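Local coordinates for N(G),N(G)-dimethylarginine dimethylaminohydrolase (Pseudomonas aeruginosa, PDB 1H70), which hydrolyses the nitric oxide synthase inhibitors asymmetric dimethylarginine and N(G)-monomethylarginine to citrulline, releasing dimethylamine or methylamine, at residues 3-8 with 251-255; 124-130 with 151-157; 10-15 with 55-60; 211-217 with 231-237. The protein carries 1 engineered substitution. All coordinates share one frame; numbering follows the deposited sequence.

Contact 1: residues 3-8 with 251-255; sequences FKHIIA and MSLRF
The Phe-255 ring carries CB of His-5 over one face, 4.0 Å from the ring centroid, and meets Ile-7 at its edge. Ile-7 CD1 comes within 3.5 Å of Phe-255 CE2. The His-5 and Phe-255 rings meet obliquely, their planes 42° apart. On the Phe-3 ring, one face takes CB of Arg-254, 3.9 Å from the centroid and nearly on the ring normal. The guanidinium of Arg-254 turns elsewhere: NH2 bonds Ser-252 OG at its edge, and NH1 makes a salt bridge with Glu-66. Tyr-39 is a second partner of Ser-252 OG. Phe-255 CG sits between its backbone N and carbonyl carbon (chi1 60°), which swings the ring back over the strand of His-5 and Ile-7.

The backbones run antiparallel. Ile-7 and Leu-253 form a hydrogen-bonded pair, with both bonds 2.9 Å long (Ile-7 N to Leu-253 O, Leu-253 N to Ile-7 O). One oxygen of the C-terminal carboxylate, Phe-255 O, accepts from both Lys-4 N (2.7 Å) and His-5 N (2.9 Å). Two residues thus face one, a classic beta bulge. It fastens the C-terminus to the first strand, and Arg-254 leads from this sheet to Glu-66, which lines the citrulline pocket.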
# COMPACT_ATOMS: atom_id res chain seq x y z
N PHE A 3 -2.40 5.74 -14.11
CA PHE A 3 -3.53 5.52 -13.24
C PHE A 3 -4.60 6.56 -13.56
O PHE A 3 -4.26 7.69 -13.95
CB PHE A 3 -3.10 5.69 -11.79
CG PHE A 3 -2.25 4.58 -11.25
CD1 PHE A 3 -1.16 4.88 -10.42
CD2 PHE A 3 -2.54 3.26 -11.53
CE1 PHE A 3 -0.39 3.87 -9.90
CE2 PHE A 3 -1.75 2.23 -11.01
CZ PHE A 3 -0.68 2.52 -10.21
N LYS A 4 -5.87 6.22 -13.38
CA LYS A 4 -6.94 7.18 -13.62
C LYS A 4 -7.61 7.55 -12.30
O LYS A 4 -8.19 8.62 -12.20
CB LYS A 4 -8.00 6.64 -14.57
CG LYS A 4 -7.47 6.11 -15.90
CD LYS A 4 -8.50 6.20 -17.03
CE LYS A 4 -7.82 6.09 -18.41
NZ LYS A 4 -7.45 4.70 -18.84
N HIS A 5 -7.55 6.64 -11.33
CA HIS A 5 -8.22 6.85 -10.05
C HIS A 5 -7.45 6.45 -8.79
O HIS A 5 -6.59 5.57 -8.79
CB HIS A 5 -9.49 5.97 -9.94
CG HIS A 5 -10.48 6.09 -11.05
ND1 HIS A 5 -11.34 7.16 -11.17
CD2 HIS A 5 -10.82 5.23 -12.05
CE1 HIS A 5 -12.13 6.99 -12.22
NE2 HIS A 5 -11.84 5.82 -12.77
N ILE A 6 -7.86 7.09 -7.70
CA ILE A 6 -7.37 6.83 -6.37
C ILE A 6 -8.59 6.74 -5.44
O ILE A 6 -9.55 7.48 -5.64
CB ILE A 6 -6.42 7.99 -5.99
CG1 ILE A 6 -5.00 7.53 -6.40
CG2 ILE A 6 -6.54 8.41 -4.54
CD1 ILE A 6 -4.17 8.52 -7.06
N ILE A 7 -8.55 5.81 -4.48
CA ILE A 7 -9.56 5.74 -3.42
C ILE A 7 -8.80 5.95 -2.10
O ILE A 7 -7.69 5.41 -1.91
CB ILE A 7 -10.29 4.39 -3.35
CG1 ILE A 7 -11.07 4.14 -4.65
CG2 ILE A 7 -11.21 4.32 -2.14
CD1 ILE A 7 -11.45 2.69 -4.85
N ALA A 8 -9.38 6.70 -1.18
CA ALA A 8 -8.76 6.97 0.14
C ALA A 8 -9.89 7.08 1.16
O ALA A 8 -11.07 7.16 0.77
CB ALA A 8 -7.96 8.27 0.12
N MET A 251 -2.27 4.30 2.39
CA MET A 251 -3.39 5.20 2.44
C MET A 251 -4.22 5.36 1.18
O MET A 251 -5.15 6.19 1.14
CB MET A 251 -2.89 6.54 3.00
CG MET A 251 -2.60 6.35 4.51
SD MET A 251 -2.27 7.91 5.37
CE MET A 251 -0.75 8.32 4.49
N SER A 252 -3.91 4.58 0.13
CA SER A 252 -4.77 4.68 -1.05
C SER A 252 -4.78 3.41 -1.86
O SER A 252 -3.96 2.52 -1.63
CB SER A 252 -4.41 5.85 -1.97
OG SER A 252 -3.04 5.92 -2.38
N LEU A 253 -5.77 3.35 -2.75
CA LEU A 253 -5.90 2.32 -3.78
C LEU A 253 -5.68 3.13 -5.07
O LEU A 253 -6.24 4.20 -5.22
CB LEU A 253 -7.32 1.74 -3.80
CG LEU A 253 -7.80 0.51 -3.04
CD1 LEU A 253 -6.80 -0.31 -2.32
CD2 LEU A 253 -9.12 0.67 -2.30
N ARG A 254 -4.83 2.64 -5.97
CA ARG A 254 -4.43 3.33 -7.18
C ARG A 254 -4.67 2.43 -8.40
O ARG A 254 -4.15 1.33 -8.43
CB ARG A 254 -2.93 3.63 -7.07
CG ARG A 254 -2.59 4.51 -5.88
CD ARG A 254 -1.10 4.57 -5.50
NE ARG A 254 -0.67 3.29 -4.90
CZ ARG A 254 -0.81 2.93 -3.63
NH1 ARG A 254 -0.31 1.73 -3.26
NH2 ARG A 254 -1.42 3.70 -2.72
N PHE A 255 -5.47 2.88 -9.36
CA PHE A 255 -5.80 2.07 -10.53
C PHE A 255 -6.31 2.88 -11.73
O PHE A 255 -6.26 4.12 -11.69
CB PHE A 255 -6.84 1.00 -10.14
CG PHE A 255 -8.14 1.55 -9.60
CD1 PHE A 255 -9.24 1.72 -10.43
CD2 PHE A 255 -8.26 1.89 -8.27
CE1 PHE A 255 -10.44 2.24 -9.93
CE2 PHE A 255 -9.46 2.38 -7.76
CZ PHE A 255 -10.56 2.55 -8.60
OXT PHE A 255 -6.77 2.25 -12.70

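Contact 2: residues 124-130 with 151-157; sequences DHFYIGE and LSGSVVR
His-125 to Glu-130 and Ser-152 to Arg-157 are parallel strands. Their axes come within 4.4 Å and diverge by 20°. Hydrogen bonds alternate between the strands from Ser-152 N to Asp-124 O (3.0 Å) as far as Glu-130 N to Val-156 O.

On the face of His-125 and Tyr-127, the imidazole lies over the neighbouring strand. CG of His-125 is anti to the backbone N (chi1 -167°), which lays the ring across Gly-153. Each ring nitrogen then meets a serine: ND1 is 2.7 Å from Ser-152 OG, and NE2 is 2.8 Å from Ser-154 OG. The NE2 bond is nearly straight, at 170°, and the ND1 bond is more bent. Together they fix the rotation of the ring. Gly-153 CA lies under one ring face, 4.1 Å from the centroid. CD2 of His-125 in turn sits over the centre of the Tyr-127 ring.

The other face is apolar at its start, where Phe-126 CE1 meets Leu-151 CD1 at 3.8 Å. At its far end Arg-157 NH1 makes a salt bridge to Glu-130 OE1, 3.0 Å long. The carboxylate lies at the guanidinium edge but is met from above its own plane. Val-155 CG1 rests on the guanidinium face.

Strand 125-130, helix 136-148 and strand 152-157 form a beta-alpha-beta unit. The helix packs on Phe-126 and Ile-128 through Leu-146, Met-142 and Ile-143. Strand 119-122 flanks strand 125-130 antiparallel, opposite strand 152-157.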
# COMPACT_ATOMS: atom_id res chain seq x y z
N ASP A 124 2.23 -6.80 -15.22
CA ASP A 124 1.12 -7.72 -14.95
C ASP A 124 1.49 -8.80 -13.92
O ASP A 124 0.72 -9.75 -13.69
CB ASP A 124 0.63 -8.37 -16.25
CG ASP A 124 0.09 -7.37 -17.26
OD1 ASP A 124 -0.52 -6.35 -16.87
OD2 ASP A 124 0.24 -7.58 -18.49
N HIS A 125 2.64 -8.65 -13.27
CA HIS A 125 3.09 -9.60 -12.25
C HIS A 125 2.82 -9.02 -10.87
O HIS A 125 3.06 -7.82 -10.64
CB HIS A 125 4.57 -9.98 -12.35
CG HIS A 125 4.92 -11.16 -11.51
ND1 HIS A 125 4.69 -12.45 -11.92
CD2 HIS A 125 5.43 -11.25 -10.25
CE1 HIS A 125 5.06 -13.29 -10.96
NE2 HIS A 125 5.53 -12.59 -9.95
N PHE A 126 2.34 -9.87 -9.96
CA PHE A 126 2.05 -9.42 -8.58
C PHE A 126 2.86 -10.21 -7.58
O PHE A 126 2.69 -11.42 -7.45
CB PHE A 126 0.55 -9.55 -8.28
CG PHE A 126 -0.32 -8.59 -9.07
CD1 PHE A 126 -0.65 -8.88 -10.39
CD2 PHE A 126 -0.76 -7.41 -8.51
CE1 PHE A 126 -1.45 -7.98 -11.12
CE2 PHE A 126 -1.53 -6.52 -9.22
CZ PHE A 126 -1.87 -6.81 -10.54
N TYR A 127 3.77 -9.53 -6.85
CA TYR A 127 4.59 -10.20 -5.85
C TYR A 127 3.81 -10.12 -4.54
O TYR A 127 3.39 -9.04 -4.14
CB TYR A 127 5.94 -9.51 -5.63
CG TYR A 127 6.85 -9.60 -6.81
CD1 TYR A 127 6.86 -8.60 -7.76
CD2 TYR A 127 7.69 -10.69 -6.98
CE1 TYR A 127 7.69 -8.66 -8.88
CE2 TYR A 127 8.53 -10.77 -8.10
CZ TYR A 127 8.51 -9.75 -9.04
OH TYR A 127 9.36 -9.81 -10.16
N ILE A 128 3.64 -11.27 -3.90
CA ILE A 128 2.86 -11.37 -2.68
C ILE A 128 3.67 -11.88 -1.49
O ILE A 128 4.15 -13.02 -1.51
CB ILE A 128 1.68 -12.35 -2.91
CG1 ILE A 128 0.81 -11.93 -4.08
CG2 ILE A 128 0.85 -12.43 -1.62
CD1 ILE A 128 -0.30 -12.96 -4.38
N GLY A 129 3.82 -11.06 -0.45
CA GLY A 129 4.58 -11.49 0.72
C GLY A 129 3.82 -12.43 1.64
O GLY A 129 2.60 -12.30 1.85
N GLU A 130 4.53 -13.43 2.18
CA GLU A 130 3.95 -14.36 3.14
C GLU A 130 4.29 -13.74 4.49
O GLU A 130 5.43 -13.81 4.93
CB GLU A 130 4.53 -15.77 3.04
CG GLU A 130 3.97 -16.74 4.10
CD GLU A 130 4.61 -18.12 4.04
OE1 GLU A 130 5.79 -18.22 3.67
OE2 GLU A 130 3.90 -19.12 4.32
N LEU A 151 -3.36 -12.47 -15.45
CA LEU A 151 -2.24 -11.84 -14.76
C LEU A 151 -1.41 -12.94 -14.08
O LEU A 151 -1.78 -14.11 -14.10
CB LEU A 151 -2.75 -10.82 -13.75
CG LEU A 151 -3.59 -9.72 -14.40
CD1 LEU A 151 -4.40 -8.93 -13.36
CD2 LEU A 151 -2.66 -8.79 -15.16
N SER A 152 -0.28 -12.57 -13.48
CA SER A 152 0.57 -13.57 -12.83
C SER A 152 0.92 -13.15 -11.40
O SER A 152 0.72 -12.00 -11.03
CB SER A 152 1.81 -13.83 -13.71
OG SER A 152 2.67 -12.71 -13.71
N GLY A 153 1.40 -14.08 -10.59
CA GLY A 153 1.76 -13.74 -9.22
C GLY A 153 2.75 -14.75 -8.65
O GLY A 153 2.86 -15.83 -9.18
N SER A 154 3.45 -14.39 -7.58
CA SER A 154 4.42 -15.28 -6.96
C SER A 154 4.51 -14.92 -5.49
O SER A 154 4.05 -13.84 -5.11
CB SER A 154 5.79 -15.17 -7.64
OG SER A 154 6.29 -13.83 -7.60
N VAL A 155 5.05 -15.83 -4.67
CA VAL A 155 5.16 -15.58 -3.23
C VAL A 155 6.58 -15.19 -2.86
O VAL A 155 7.55 -15.80 -3.37
CB VAL A 155 4.73 -16.81 -2.40
CG1 VAL A 155 4.90 -16.61 -0.91
CG2 VAL A 155 3.28 -17.12 -2.68
N VAL A 156 6.69 -14.17 -2.02
CA VAL A 156 7.98 -13.71 -1.51
C VAL A 156 7.98 -13.99 -0.01
O VAL A 156 7.06 -13.61 0.69
CB VAL A 156 8.18 -12.18 -1.73
CG1 VAL A 156 9.50 -11.73 -1.10
CG2 VAL A 156 8.19 -11.86 -3.23
N ARG A 157 9.03 -14.65 0.48
CA ARG A 157 9.10 -14.98 1.90
C ARG A 157 9.64 -13.79 2.68
O ARG A 157 10.56 -13.12 2.19
CB ARG A 157 10.00 -16.21 2.09
CG ARG A 157 9.65 -17.39 1.17
CD ARG A 157 8.20 -17.92 1.34
NE ARG A 157 7.88 -18.79 0.20
CZ ARG A 157 6.84 -19.59 0.07
NH1 ARG A 157 5.92 -19.70 1.02
NH2 ARG A 157 6.71 -20.28 -1.05

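Contact 3: residues 10-15 with 55-60; sequences TPARSL and PDERFP
Glu-57 reaches from its loop to the start of the 3-10 turn at Arg-13 to Leu-15. Its chain is turned back about the CB-CG bond (chi2 -62°), which brings the carboxylate up to two backbone N-H groups. OE2 accepts from Arg-13 N at 2.8 Å, and OE1 accepts from Ser-14 N at 3.0 Å. Both oxygens use their syn lone pairs, so the two N-H groups meet the oxygen edge of the carboxylate and fix its rotation. The Arg-13 guanidinium is stacked on the carboxylate, the planes only 14° apart, with OE2 over its centre. Their salt bridge is long (Arg-13 NH2 to Glu-57 OE2, 3.7 Å) and works through charge alone, since no N-H points at the oxygen. The methyl of Ala-12 also packs against this carboxylate.

Glu-57 lies in a type I beta turn from Asp-56 to Phe-59. Asp-56 OD1 accepts from Arg-58 N, an Asx turn, while the Arg-58 side chain grips the same carboxylate side-on. The two loops follow the parallel strands 5-9 and 49-53. Asp-61, a residue of the citrulline pocket, comes directly after Pro-60.

Pro-60 packs its ring against Ser-14. Pro-60 CB is 3.2 Å from Ser-14 O, and CG touches the serine hydroxyl. Ser-14 OG donates to Glu-57 O at 2.9 Å, with the donor tilted from the carbonyl plane. A water joins Pro-60 O to Ala-12 N.

Pro-55 packs on Thr-10, with its CD 3.7 Å from Thr-10 CB. The two side chains lie side by side. A second water accepts from Asp-56 N and donates to Thr-10 O.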
# COMPACT_ATOMS: atom_id res chain seq x y z
N THR A 10 -10.93 9.14 4.95
CA THR A 10 -10.59 10.04 6.05
C THR A 10 -10.30 9.26 7.30
O THR A 10 -11.01 8.32 7.59
CB THR A 10 -11.84 10.94 6.28
OG1 THR A 10 -12.15 11.59 5.03
CG2 THR A 10 -11.58 12.04 7.32
N PRO A 11 -9.27 9.63 8.06
CA PRO A 11 -8.95 8.92 9.31
C PRO A 11 -10.03 9.17 10.38
O PRO A 11 -10.64 10.25 10.40
CB PRO A 11 -7.59 9.52 9.71
CG PRO A 11 -7.60 10.87 9.12
CD PRO A 11 -8.35 10.76 7.79
N ALA A 12 -10.28 8.17 11.22
CA ALA A 12 -11.28 8.27 12.28
C ALA A 12 -10.62 8.79 13.54
O ALA A 12 -9.39 8.77 13.67
CB ALA A 12 -11.87 6.91 12.57
N ARG A 13 -11.42 9.24 14.52
CA ARG A 13 -10.82 9.67 15.77
C ARG A 13 -10.16 8.48 16.43
O ARG A 13 -9.15 8.64 17.15
CB ARG A 13 -11.86 10.26 16.72
CG ARG A 13 -12.38 11.65 16.33
CD ARG A 13 -13.50 12.13 17.26
NE ARG A 13 -14.70 11.29 17.17
CZ ARG A 13 -15.63 11.44 16.24
NH1 ARG A 13 -15.49 12.39 15.33
NH2 ARG A 13 -16.70 10.66 16.20
N SER A 14 -10.72 7.28 16.23
CA SER A 14 -10.16 6.06 16.82
C SER A 14 -8.79 5.65 16.25
O SER A 14 -8.19 4.68 16.72
CB SER A 14 -11.13 4.87 16.75
OG SER A 14 -11.49 4.60 15.42
N LEU A 15 -8.29 6.40 15.27
CA LEU A 15 -6.95 6.20 14.69
C LEU A 15 -5.90 6.16 15.80
O LEU A 15 -4.91 5.44 15.69
CB LEU A 15 -6.58 7.37 13.78
CG LEU A 15 -5.22 7.29 13.08
CD1 LEU A 15 -5.35 6.48 11.80
CD2 LEU A 15 -4.64 8.67 12.75
N PRO A 55 -14.95 8.73 7.37
CA PRO A 55 -14.33 7.98 8.45
C PRO A 55 -15.28 6.95 9.05
O PRO A 55 -16.51 7.11 8.98
CB PRO A 55 -13.99 9.06 9.49
CG PRO A 55 -14.88 10.21 9.17
CD PRO A 55 -15.18 10.16 7.69
N ASP A 56 -14.75 5.89 9.64
CA ASP A 56 -15.61 4.89 10.29
C ASP A 56 -14.96 4.64 11.64
O ASP A 56 -13.91 4.01 11.71
CB ASP A 56 -15.71 3.60 9.51
CG ASP A 56 -16.81 2.70 10.03
OD1 ASP A 56 -17.06 2.65 11.26
OD2 ASP A 56 -17.51 2.05 9.22
N GLU A 57 -15.58 5.13 12.71
CA GLU A 57 -15.02 4.98 14.05
C GLU A 57 -14.85 3.55 14.54
O GLU A 57 -14.02 3.28 15.42
CB GLU A 57 -15.88 5.78 15.06
CG GLU A 57 -15.86 7.27 14.80
CD GLU A 57 -14.46 7.84 14.94
OE1 GLU A 57 -13.67 7.26 15.72
OE2 GLU A 57 -14.14 8.86 14.29
N ARG A 58 -15.62 2.63 13.99
CA ARG A 58 -15.53 1.24 14.39
C ARG A 58 -14.22 0.60 13.94
O ARG A 58 -13.88 -0.45 14.42
CB ARG A 58 -16.66 0.41 13.79
CG ARG A 58 -18.07 0.82 14.15
CD ARG A 58 -19.07 -0.02 13.37
NE ARG A 58 -18.95 0.26 11.93
CZ ARG A 58 -19.75 -0.23 11.01
NH1 ARG A 58 -20.76 -1.01 11.38
NH2 ARG A 58 -19.55 0.10 9.74
N PHE A 59 -13.52 1.22 13.00
CA PHE A 59 -12.29 0.67 12.44
C PHE A 59 -11.14 1.68 12.50
O PHE A 59 -10.89 2.43 11.56
CB PHE A 59 -12.52 0.21 11.00
CG PHE A 59 -13.52 -0.92 10.88
CD1 PHE A 59 -14.83 -0.65 10.51
CD2 PHE A 59 -13.16 -2.23 11.16
CE1 PHE A 59 -15.76 -1.65 10.42
CE2 PHE A 59 -14.09 -3.24 11.08
CZ PHE A 59 -15.39 -2.95 10.71
N PRO A 60 -10.43 1.70 13.62
CA PRO A 60 -9.31 2.63 13.83
C PRO A 60 -8.29 2.72 12.68
O PRO A 60 -7.76 3.79 12.37
CB PRO A 60 -8.61 2.03 15.05
CG PRO A 60 -9.76 1.46 15.85
CD PRO A 60 -10.69 0.85 14.80
O HOH W 1 -11.67 5.90 9.11
O HOH W 2 -8.90 5.28 10.57

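Contact 4: residues 211-217 with 231-237; sequences ERVIMPA and YRVIEVD
Backbone hydrogen bonds join Arg-212 to Pro-216 and Arg-232 to Val-236 as parallel strands, their axes 4.6 Å apart at closest and 23° from parallel. Six bonds alternate in direction. Ile-234 N to Val-213 O, at 2.9 Å, is almost straight. The last, Ala-217 N to Val-236 O, is more bent.

Apolar contacts form on both faces. Val-213 CG2 sits over one face of the Tyr-231 ring, 4.2 Å from the centroid. Further along the same face of the sheet, Met-215 SD touches Val-233 CG1 at 3.5 Å. Met-215 CG lies between the backbone N and the carbonyl carbon (chi1 70°), which sends the sulfur toward that valine. On the other face Ile-214 and Ile-234 lie side by side, and Ile-234 CD1 also meets Arg-212 CB.

Among charged groups, Arg-212 and Arg-232 point the same way. Arg-212 NE lies 4.0 Å from Arg-232 NH1, over the guanidinium face. Asp-47 takes a salt bridge from Arg-212, which probably eases the repulsion, and Asn-210 O accepts from its NH2. Glu-211 OE1 lies at the Tyr-231 ring edge and bonds Trp-208.

Water bridges close the C-terminal end. One links Pro-216 O to Glu-235 OE1, and another links Ala-217 O to Asp-237 OD1. The whole is the strand pair of a beta-alpha-beta unit, with helix 220-227 as the connection, an arrangement that recurs in the alpha/beta propeller (pentein) fold of this family.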
# COMPACT_ATOMS: atom_id res chain seq x y z
N GLU A 211 4.10 9.36 -13.02
CA GLU A 211 5.41 10.01 -13.11
C GLU A 211 5.75 10.94 -11.95
O GLU A 211 6.84 11.51 -11.91
CB GLU A 211 5.71 10.62 -14.48
CG GLU A 211 5.64 9.68 -15.69
CD GLU A 211 6.35 8.32 -15.61
OE1 GLU A 211 7.21 8.06 -14.74
OE2 GLU A 211 5.99 7.48 -16.48
N ARG A 212 4.83 11.09 -11.00
CA ARG A 212 5.07 11.79 -9.75
C ARG A 212 5.42 10.68 -8.76
O ARG A 212 4.97 9.53 -8.96
CB ARG A 212 3.83 12.50 -9.19
CG ARG A 212 2.72 12.81 -10.21
CD ARG A 212 2.94 14.06 -10.92
NE ARG A 212 1.92 14.79 -11.68
CZ ARG A 212 1.30 14.66 -12.85
NH1 ARG A 212 0.50 15.66 -13.19
NH2 ARG A 212 1.36 13.58 -13.66
N VAL A 213 6.21 10.97 -7.74
CA VAL A 213 6.46 9.95 -6.72
C VAL A 213 6.18 10.65 -5.40
O VAL A 213 6.81 11.68 -5.07
CB VAL A 213 7.85 9.31 -6.74
CG1 VAL A 213 8.06 8.53 -5.43
CG2 VAL A 213 8.01 8.33 -7.89
N ILE A 214 5.21 10.14 -4.66
CA ILE A 214 4.83 10.73 -3.38
C ILE A 214 5.58 9.98 -2.28
O ILE A 214 5.53 8.74 -2.25
CB ILE A 214 3.31 10.70 -3.17
CG1 ILE A 214 2.63 11.64 -4.19
CG2 ILE A 214 2.96 11.16 -1.75
CD1 ILE A 214 1.11 11.53 -4.24
N MET A 215 6.29 10.69 -1.42
CA MET A 215 7.10 10.01 -0.40
C MET A 215 6.98 10.77 0.91
O MET A 215 6.58 11.95 0.91
CB MET A 215 8.58 9.99 -0.84
CG MET A 215 9.19 11.39 -0.77
SD MET A 215 10.97 11.45 -1.18
CE MET A 215 11.59 10.42 0.10
N PRO A 216 7.32 10.11 2.02
CA PRO A 216 7.30 10.77 3.34
C PRO A 216 8.35 11.88 3.39
O PRO A 216 9.46 11.77 2.81
CB PRO A 216 7.68 9.65 4.31
CG PRO A 216 8.39 8.62 3.48
CD PRO A 216 7.76 8.71 2.11
N ALA A 217 7.99 12.97 4.07
CA ALA A 217 8.92 14.10 4.21
C ALA A 217 9.93 13.77 5.32
O ALA A 217 9.59 13.06 6.26
CB ALA A 217 8.16 15.35 4.57
N TYR A 231 11.77 11.49 -11.79
CA TYR A 231 10.42 11.64 -11.26
C TYR A 231 10.18 12.98 -10.59
O TYR A 231 11.08 13.56 -10.02
CB TYR A 231 10.14 10.55 -10.23
CG TYR A 231 10.31 9.14 -10.73
CD1 TYR A 231 9.37 8.57 -11.56
CD2 TYR A 231 11.41 8.37 -10.37
CE1 TYR A 231 9.51 7.27 -12.04
CE2 TYR A 231 11.57 7.08 -10.83
CZ TYR A 231 10.62 6.53 -11.66
OH TYR A 231 10.80 5.24 -12.09
N ARG A 232 8.93 13.45 -10.63
CA ARG A 232 8.57 14.67 -9.92
C ARG A 232 8.28 14.23 -8.49
O ARG A 232 7.27 13.58 -8.24
CB ARG A 232 7.32 15.32 -10.49
CG ARG A 232 7.53 15.89 -11.88
CD ARG A 232 6.29 16.53 -12.48
NE ARG A 232 5.79 17.64 -11.67
CZ ARG A 232 4.68 18.30 -11.95
NH1 ARG A 232 3.96 17.98 -13.02
NH2 ARG A 232 4.29 19.31 -11.18
N VAL A 233 9.17 14.57 -7.56
CA VAL A 233 8.98 14.12 -6.19
C VAL A 233 8.16 15.08 -5.33
O VAL A 233 8.42 16.29 -5.28
CB VAL A 233 10.32 13.74 -5.53
CG1 VAL A 233 10.13 13.17 -4.12
CG2 VAL A 233 11.07 12.76 -6.42
N ILE A 234 7.16 14.52 -4.65
CA ILE A 234 6.31 15.29 -3.76
C ILE A 234 6.50 14.75 -2.34
O ILE A 234 6.32 13.56 -2.12
CB ILE A 234 4.83 15.16 -4.14
CG1 ILE A 234 4.62 15.56 -5.61
CG2 ILE A 234 3.97 16.00 -3.19
CD1 ILE A 234 3.22 15.23 -6.13
N GLU A 235 6.87 15.61 -1.39
CA GLU A 235 7.09 15.15 -0.02
C GLU A 235 5.89 15.50 0.85
O GLU A 235 5.43 16.66 0.83
CB GLU A 235 8.35 15.79 0.60
CG GLU A 235 9.64 15.33 -0.03
CD GLU A 235 10.84 16.14 0.47
OE1 GLU A 235 11.59 15.69 1.35
OE2 GLU A 235 11.02 17.25 -0.03
N VAL A 236 5.39 14.51 1.57
CA VAL A 236 4.25 14.71 2.47
C VAL A 236 4.60 14.16 3.85
O VAL A 236 5.00 13.00 3.97
CB VAL A 236 2.97 13.97 1.97
CG1 VAL A 236 1.84 14.08 3.00
CG2 VAL A 236 2.50 14.54 0.66
N ASP A 237 4.44 14.96 4.90
CA ASP A 237 4.79 14.43 6.23
C ASP A 237 3.73 13.42 6.66
O ASP A 237 2.55 13.75 6.67
CB ASP A 237 4.89 15.60 7.23
CG ASP A 237 5.39 15.20 8.61
OD1 ASP A 237 5.82 14.05 8.85
OD2 ASP A 237 5.40 16.08 9.52
O HOH W 3 11.86 13.12 2.23
O HOH W 4 7.18 11.97 7.38

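The four contacts are spread round the alpha/beta propeller (pentein) fold. Contact 1 is the most central, about 10 Å from the chain centre, and pairs the two termini. The others lie within the span it closes, in the order contact 3, contact 2, contact 4. Contact 3 continues directly from strand 5-9 of contact 1, with centres about 19 Å apart. Contacts 2 and 3 lie on opposite sides of the chain centre, about 30 Å apart. Contacts 2 and 4 are the parallel strand pairs of two separate beta-alpha-beta units, with centres about 25 Å apart. Helix 29-43 touches contacts 1, 3 and 4. The citrulline lies near contacts 1 and 3, which adjoin the substrate pocket.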